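Long-range contacts in delta toxin (PDB 2YGT), which is a haemolytic toxin of Clostridium perfringens that probably forms beta-barrel pores in the membranes of target cells: residues Ile91-Asp96 with Leu248-Asn253; Tyr159-Thr164 with Trp173-Ala178. All blocks are in the same frame, centred on the assembly; numbering follows the deposited sequence.

Interaction 1. Residues Ile91-Asp96 with Leu248-Asn253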
loop_
_atom_site.group_PDB
_atom_site.type_symbol
_atom_site.label_atom_id
_atom_site.label_comp_id
_atom_site.label_asym_id
_atom_site.label_seq_id
_atom_site.Cartn_x
_atom_site.Cartn_y
_atom_site.Cartn_z
ATOM N N ILE A 91 -12.844 -1.793 -6.757
ATOM C CA ILE A 91 -12.041 -2.081 -7.936
ATOM C C ILE A 91 -10.605 -1.575 -7.763
ATOM O O ILE A 91 -9.660 -2.196 -8.258
ATOM C CB ILE A 91 -12.658 -1.487 -9.211
ATOM C CG1 ILE A 91 -11.858 -1.925 -10.440
ATOM C CG2 ILE A 91 -12.727 0.032 -9.118
ATOM C CD1 ILE A 91 -12.579 -1.687 -11.750
ATOM N N LYS A 92 -10.435 -0.465 -7.045
ATOM C CA LYS A 92 -9.116 0.152 -6.920
ATOM C C LYS A 92 -8.823 0.772 -5.551
ATOM O O LYS A 92 -9.662 1.458 -4.966
ATOM C CB LYS A 92 -8.915 1.207 -8.011
ATOM C CG LYS A 92 -7.458 1.571 -8.235
ATOM C CD LYS A 92 -7.300 2.953 -8.841
ATOM C CE LYS A 92 -7.901 3.029 -10.228
ATOM N NZ LYS A 92 -7.400 4.226 -10.959
ATOM N N TYR A 93 -7.616 0.511 -5.056
ATOM C CA TYR A 93 -7.089 1.165 -3.866
ATOM C C TYR A 93 -5.906 2.030 -4.282
ATOM O O TYR A 93 -5.080 1.607 -5.090
ATOM C CB TYR A 93 -6.590 0.136 -2.854
ATOM C CG TYR A 93 -7.642 -0.754 -2.232
ATOM C CD1 TYR A 93 -8.377 -0.330 -1.130
ATOM C CD2 TYR A 93 -7.873 -2.035 -2.720
ATOM C CE1 TYR A 93 -9.321 -1.152 -0.549
ATOM C CE2 TYR A 93 -8.813 -2.858 -2.144
ATOM C CZ TYR A 93 -9.532 -2.413 -1.060
ATOM O OH TYR A 93 -10.472 -3.235 -0.485
ATOM N N MET A 94 -5.809 3.233 -3.727
ATOM C CA MET A 94 -4.692 4.115 -4.056
ATOM C C MET A 94 -4.017 4.652 -2.800
ATOM O O MET A 94 -4.688 5.055 -1.850
ATOM C CB MET A 94 -5.161 5.273 -4.938
ATOM C CG MET A 94 -5.934 4.833 -6.174
ATOM S SD MET A 94 -6.575 6.214 -7.138
ATOM C CE MET A 94 -5.059 6.993 -7.689
ATOM N N VAL A 95 -2.687 4.653 -2.803
ATOM C CA VAL A 95 -1.914 5.179 -1.682
ATOM C C VAL A 95 -0.838 6.162 -2.140
ATOM O O VAL A 95 -0.012 5.847 -2.999
ATOM C CB VAL A 95 -1.249 4.056 -0.868
ATOM C CG1 VAL A 95 -0.471 4.640 0.308
ATOM C CG2 VAL A 95 -2.289 3.049 -0.392
ATOM N N ASP A 96 -0.854 7.356 -1.557
ATOM C CA ASP A 96 0.147 8.371 -1.856
ATOM C C ASP A 96 0.958 8.699 -0.614
ATOM O O ASP A 96 0.409 8.837 0.477
ATOM C CB ASP A 96 -0.518 9.653 -2.364
ATOM C CG ASP A 96 -1.130 9.492 -3.739
ATOM O OD1 ASP A 96 -0.676 8.612 -4.498
ATOM O OD2 ASP A 96 -2.063 10.253 -4.065
ATOM N N LEU A 248 -5.062 7.921 1.459
ATOM C CA LEU A 248 -5.671 6.635 1.163
ATOM C C LEU A 248 -6.900 6.887 0.308
ATOM O O LEU A 248 -7.733 7.728 0.646
ATOM C CB LEU A 248 -6.075 5.921 2.451
ATOM C CG LEU A 248 -5.054 5.913 3.589
ATOM C CD1 LEU A 248 -5.642 5.240 4.817
ATOM C CD2 LEU A 248 -3.759 5.230 3.171
ATOM N N LYS A 249 -7.009 6.170 -0.805
ATOM C CA LYS A 249 -8.152 6.328 -1.695
ATOM C C LYS A 249 -8.712 4.970 -2.082
ATOM O O LYS A 249 -7.964 4.028 -2.337
ATOM C CB LYS A 249 -7.755 7.091 -2.959
ATOM C CG LYS A 249 -6.859 8.288 -2.714
ATOM C CD LYS A 249 -6.338 8.846 -4.027
ATOM C CE LYS A 249 -5.195 9.818 -3.798
ATOM N NZ LYS A 249 -4.670 10.351 -5.083
ATOM N N ARG A 250 -10.036 4.876 -2.118
ATOM C CA ARG A 250 -10.706 3.654 -2.528
ATOM C C ARG A 250 -11.779 3.979 -3.560
ATOM O O ARG A 250 -12.603 4.867 -3.349
ATOM C CB ARG A 250 -11.331 2.958 -1.316
ATOM C CG ARG A 250 -12.049 1.656 -1.641
ATOM C CD ARG A 250 -12.829 1.152 -0.439
ATOM N NE ARG A 250 -13.921 2.055 -0.095
ATOM C CZ ARG A 250 -14.448 2.168 1.120
ATOM N NH1 ARG A 250 -13.978 1.435 2.118
ATOM N NH2 ARG A 250 -15.441 3.021 1.335
ATOM N N GLU A 251 -11.754 3.278 -4.687
ATOM C CA GLU A 251 -12.822 3.408 -5.666
ATOM C C GLU A 251 -13.761 2.215 -5.568
ATOM O O GLU A 251 -13.319 1.067 -5.589
ATOM C CB GLU A 251 -12.274 3.532 -7.087
ATOM C CG GLU A 251 -13.376 3.719 -8.126
ATOM C CD GLU A 251 -12.849 3.812 -9.542
ATOM O OE1 GLU A 251 -11.630 4.024 -9.716
ATOM O OE2 GLU A 251 -13.660 3.677 -10.483
ATOM N N ILE A 252 -15.053 2.497 -5.451
ATOM C CA ILE A 252 -16.062 1.451 -5.383
ATOM C C ILE A 252 -16.801 1.352 -6.709
ATOM O O ILE A 252 -17.163 2.367 -7.302
ATOM C CB ILE A 252 -17.090 1.741 -4.277
ATOM C CG1 ILE A 252 -16.423 1.724 -2.902
ATOM C CG2 ILE A 252 -18.233 0.730 -4.325
ATOM C CD1 ILE A 252 -16.406 0.362 -2.257
ATOM N N ASN A 253 -17.016 0.127 -7.176
ATOM C CA ASN A 253 -17.851 -0.113 -8.346
ATOM C C ASN A 253 -19.073 -0.948 -7.976
ATOM O O ASN A 253 -19.093 -1.602 -6.933
ATOM C CB ASN A 253 -17.054 -0.798 -9.457
ATOM C CG ASN A 253 -16.143 0.162 -10.194
ATOM O OD1 ASN A 253 -15.480 -0.210 -11.161
ATOM N ND2 ASN A 253 -16.110 1.409 -9.742
#
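Ile91 lies against both Glu251 and Asn253. Its CD1 is 3.3 Å from Asn253 OD1, while CG2 rests beside the amide carbon of Asn253 and the carboxylate of Glu251. CG1 points opposite the backbone N (chi1 -175°), which brings CD1 up to Asn253 OD1. That oxygen is bonded to Asn267. Ile91 and Lys92 face Glu251, a classic beta bulge. Lys92 O accepts a nearly straight bond from Glu251 N (2.8 Å, 173°). Lys92 NZ stays 4.4 Å from Glu251 OE1, too far for a salt bridge. Here strands 84-99 and 241-259 run antiparallel in the large sheet of this aerolysin-family toxin. Tyr93 and Arg250 extend together from the face opposite Lys92 and Met94, with Tyr93 CE1 4.1 Å from Arg250 CG. Their polar ends bond elsewhere, Tyr93 to Leu220 O and Arg250 to Pro72 O. Met94 N donates to Lys249 O (2.7 Å). Lys249 N donates to Met94 O (2.8 Å). Met94 CB packs 3.7 Å from Lys249 CB, and the extended Lys249 chain runs past Met94 to Asp96. Val95 CG1 meets Leu248 CD2 loosely. Asp96 OD2 forms a salt bridge with Lys249 NZ (2.8 Å), which arrives syn but out of the carboxylate plane.

Interaction 2. Residues Tyr159-Thr164 with Trp173-Ala178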
loop_
_atom_site.group_PDB
_atom_site.type_symbol
_atom_site.label_atom_id
_atom_site.label_comp_id
_atom_site.label_asym_id
_atom_site.label_seq_id
_atom_site.Cartn_x
_atom_site.Cartn_y
_atom_site.Cartn_z
ATOM N N TYR A 159 -5.290 -8.952 -7.418
ATOM C CA TYR A 159 -4.983 -7.550 -7.683
ATOM C C TYR A 159 -3.541 -7.382 -8.148
ATOM O O TYR A 159 -2.694 -8.241 -7.905
ATOM C CB TYR A 159 -5.198 -6.701 -6.426
ATOM C CG TYR A 159 -6.646 -6.452 -6.068
ATOM C CD1 TYR A 159 -7.467 -7.490 -5.634
ATOM C CD2 TYR A 159 -7.189 -5.171 -6.143
ATOM C CE1 TYR A 159 -8.791 -7.258 -5.300
ATOM C CE2 TYR A 159 -8.510 -4.933 -5.808
ATOM C CZ TYR A 159 -9.305 -5.978 -5.388
ATOM O OH TYR A 159 -10.621 -5.736 -5.054
ATOM N N ASN A 160 -3.272 -6.265 -8.815
ATOM C CA ASN A 160 -1.910 -5.881 -9.162
ATOM C C ASN A 160 -1.569 -4.521 -8.565
ATOM O O ASN A 160 -2.451 -3.690 -8.346
ATOM C CB ASN A 160 -1.720 -5.840 -10.679
ATOM C CG ASN A 160 -1.706 -7.223 -11.307
ATOM O OD1 ASN A 160 -1.439 -7.370 -12.499
ATOM N ND2 ASN A 160 -1.992 -8.243 -10.508
ATOM N N THR A 161 -0.286 -4.298 -8.304
ATOM C CA THR A 161 0.170 -3.011 -7.794
ATOM C C THR A 161 1.090 -2.333 -8.803
ATOM O O THR A 161 2.043 -2.934 -9.301
ATOM C CB THR A 161 0.910 -3.151 -6.442
ATOM O OG1 THR A 161 0.009 -3.671 -5.456
ATOM C CG2 THR A 161 1.431 -1.800 -5.976
ATOM N N ILE A 162 0.792 -1.079 -9.112
ATOM C CA ILE A 162 1.652 -0.295 -9.980
ATOM C C ILE A 162 2.033 1.016 -9.305
ATOM O O ILE A 162 1.191 1.685 -8.707
ATOM C CB ILE A 162 0.968 0.008 -11.324
ATOM C CG1 ILE A 162 1.815 0.983 -12.144
ATOM C CG2 ILE A 162 -0.414 0.584 -11.094
ATOM C CD1 ILE A 162 1.364 1.125 -13.575
ATOM N N GLN A 163 3.309 1.376 -9.385
ATOM C CA GLN A 163 3.744 2.673 -8.889
ATOM C C GLN A 163 3.469 3.732 -9.946
ATOM O O GLN A 163 4.103 3.753 -11.001
ATOM C CB GLN A 163 5.224 2.668 -8.500
ATOM C CG GLN A 163 5.675 3.991 -7.893
ATOM C CD GLN A 163 6.976 3.879 -7.126
ATOM O OE1 GLN A 163 8.012 3.523 -7.685
ATOM N NE2 GLN A 163 6.932 4.201 -5.840
ATOM N N THR A 164 2.513 4.605 -9.660
ATOM C CA THR A 164 2.067 5.590 -10.634
ATOM C C THR A 164 2.866 6.886 -10.529
ATOM O O THR A 164 2.939 7.659 -11.481
ATOM C CB THR A 164 0.567 5.880 -10.466
ATOM O OG1 THR A 164 0.308 6.288 -9.116
ATOM C CG2 THR A 164 -0.242 4.623 -10.768
ATOM N N TRP A 173 1.019 4.521 -5.370
ATOM C CA TRP A 173 0.743 3.153 -5.789
ATOM C C TRP A 173 -0.740 2.930 -6.058
ATOM O O TRP A 173 -1.599 3.374 -5.297
ATOM C CB TRP A 173 1.224 2.153 -4.735
ATOM C CG TRP A 173 2.695 2.188 -4.480
ATOM C CD1 TRP A 173 3.657 1.462 -5.119
ATOM C CD2 TRP A 173 3.375 2.988 -3.507
ATOM N NE1 TRP A 173 4.898 1.762 -4.604
ATOM C CE2 TRP A 173 4.751 2.698 -3.614
ATOM C CE3 TRP A 173 2.954 3.923 -2.556
ATOM C CZ2 TRP A 173 5.707 3.310 -2.809
ATOM C CZ3 TRP A 173 3.907 4.530 -1.757
ATOM C CH2 TRP A 173 5.266 4.221 -1.888
ATOM N N ASN A 174 -1.025 2.243 -7.157
ATOM C CA ASN A 174 -2.373 1.788 -7.462
ATOM C C ASN A 174 -2.445 0.278 -7.324
ATOM O O ASN A 174 -1.718 -0.455 -7.999
ATOM C CB ASN A 174 -2.783 2.189 -8.879
ATOM C CG ASN A 174 -3.321 3.605 -8.954
ATOM O OD1 ASN A 174 -3.613 4.226 -7.932
ATOM N ND2 ASN A 174 -3.466 4.119 -10.171
ATOM N N THR A 175 -3.312 -0.184 -6.433
ATOM C CA THR A 175 -3.607 -1.603 -6.327
ATOM C C THR A 175 -5.011 -1.851 -6.872
ATOM O O THR A 175 -6.011 -1.594 -6.198
ATOM C CB THR A 175 -3.477 -2.101 -4.884
ATOM O OG1 THR A 175 -2.147 -1.839 -4.421
ATOM C CG2 THR A 175 -3.748 -3.590 -4.809
ATOM N N GLU A 176 -5.066 -2.348 -8.103
ATOM C CA GLU A 176 -6.319 -2.483 -8.833
ATOM C C GLU A 176 -6.621 -3.936 -9.180
ATOM O O GLU A 176 -5.713 -4.722 -9.451
ATOM C CB GLU A 176 -6.256 -1.647 -10.111
ATOM C CG GLU A 176 -7.563 -1.570 -10.882
ATOM C CD GLU A 176 -7.464 -0.656 -12.090
ATOM O OE1 GLU A 176 -6.560 0.207 -12.112
ATOM O OE2 GLU A 176 -8.289 -0.801 -13.016
ATOM N N PHE A 177 -7.905 -4.282 -9.175
ATOM C CA PHE A 177 -8.326 -5.640 -9.499
ATOM C C PHE A 177 -7.822 -6.036 -10.882
ATOM O O PHE A 177 -7.856 -5.240 -11.821
ATOM C CB PHE A 177 -9.854 -5.785 -9.420
ATOM C CG PHE A 177 -10.331 -7.204 -9.586
ATOM C CD1 PHE A 177 -10.604 -7.716 -10.844
ATOM C CD2 PHE A 177 -10.486 -8.033 -8.486
ATOM C CE1 PHE A 177 -11.023 -9.024 -11.002
ATOM C CE2 PHE A 177 -10.910 -9.341 -8.639
ATOM C CZ PHE A 177 -11.179 -9.836 -9.902
ATOM N N ALA A 178 -7.350 -7.271 -11.001
ATOM C CA ALA A 178 -6.786 -7.741 -12.257
ATOM C C ALA A 178 -7.729 -8.701 -12.971
ATOM O O ALA A 178 -8.302 -8.360 -14.006
ATOM C CB ALA A 178 -5.425 -8.396 -12.023
HETATM O O HOH W 1 -1.984 6.263 -7.816
#
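The indole of Trp173 has the Gln163 chain running alongside it. The Gln163 amide plane is about 30° from the indole plane, and its NE2 is 3.4 Å from Trp173 CZ2. Asn174 pairs with Ile162 through two backbone bonds. Its CB packs 3.6 Å from Ile162 CG2, and its ND2 sits against the methyl of Thr164. A water gives a hydrogen bond to Asn174 OD1 and also bonds to Thr164 OG1, so it bridges the two side chains on this partly exposed face. Thr175 places OG1 3.0 Å from Thr161 OG1. Thr161 OG1 is hydrogen-bonded to Gln156 and Tyr154, so these two buried hydroxyls sit within a larger polar network. Glu176 pairs with Asn160 by two backbone bonds, the straighter from Asn160 N to Glu176 O (3.0 Å). Phe177 meets Tyr159 twice. Its CA sits over the Tyr159 ring in a CH-pi contact, 3.8 Å from the centroid. Its ring turns an edge to that face in a T-shaped stack, centroids 5.4 Å apart and planes at 83°. Phe177 CG lies opposite its backbone N (chi1 -173°), which brings CD2 over the CE1-CZ side of Tyr159. The Tyr159 hydroxyl is bonded to Pro90 O. Ala178 CB touches the Asn160 amide. This is the antiparallel hairpin of strands 159-166 and 170-177. An aromatic pair marks one end, an amide beside an indole the other. Gln163 NE2 and Trp173 NE1 are both donors, so they bond not each other but Ser111 OG and Pro113 O, tying the hairpin to neighbouring parts of the chain.

How the interactions relate
Interactions 1 and 2 belong to one antiparallel sheet. Strand 84-99 lies between strands 241-259 and 170-177, so the two contacts are joined through adjacent strands 84-99 and 170-177. Tyr93 O probably accepts a hydrogen bond from Thr175 N, and Ile91 O one from Phe177 N. Along the chain, the short hairpin of interaction 2 is nested inside the long loop closed by interaction 1. Both are partly buried, with one face more covered than the other. On the partly exposed face, interaction 1 sets lysines against acids, whereas interaction 2 uses an asparagine, a threonine and a water, its Glu176 having no charged partner across the two segments. Interaction 2 has an aromatic pair across its strands, which interaction 1 lacks, and its Gln163 end lies near a zinc ion.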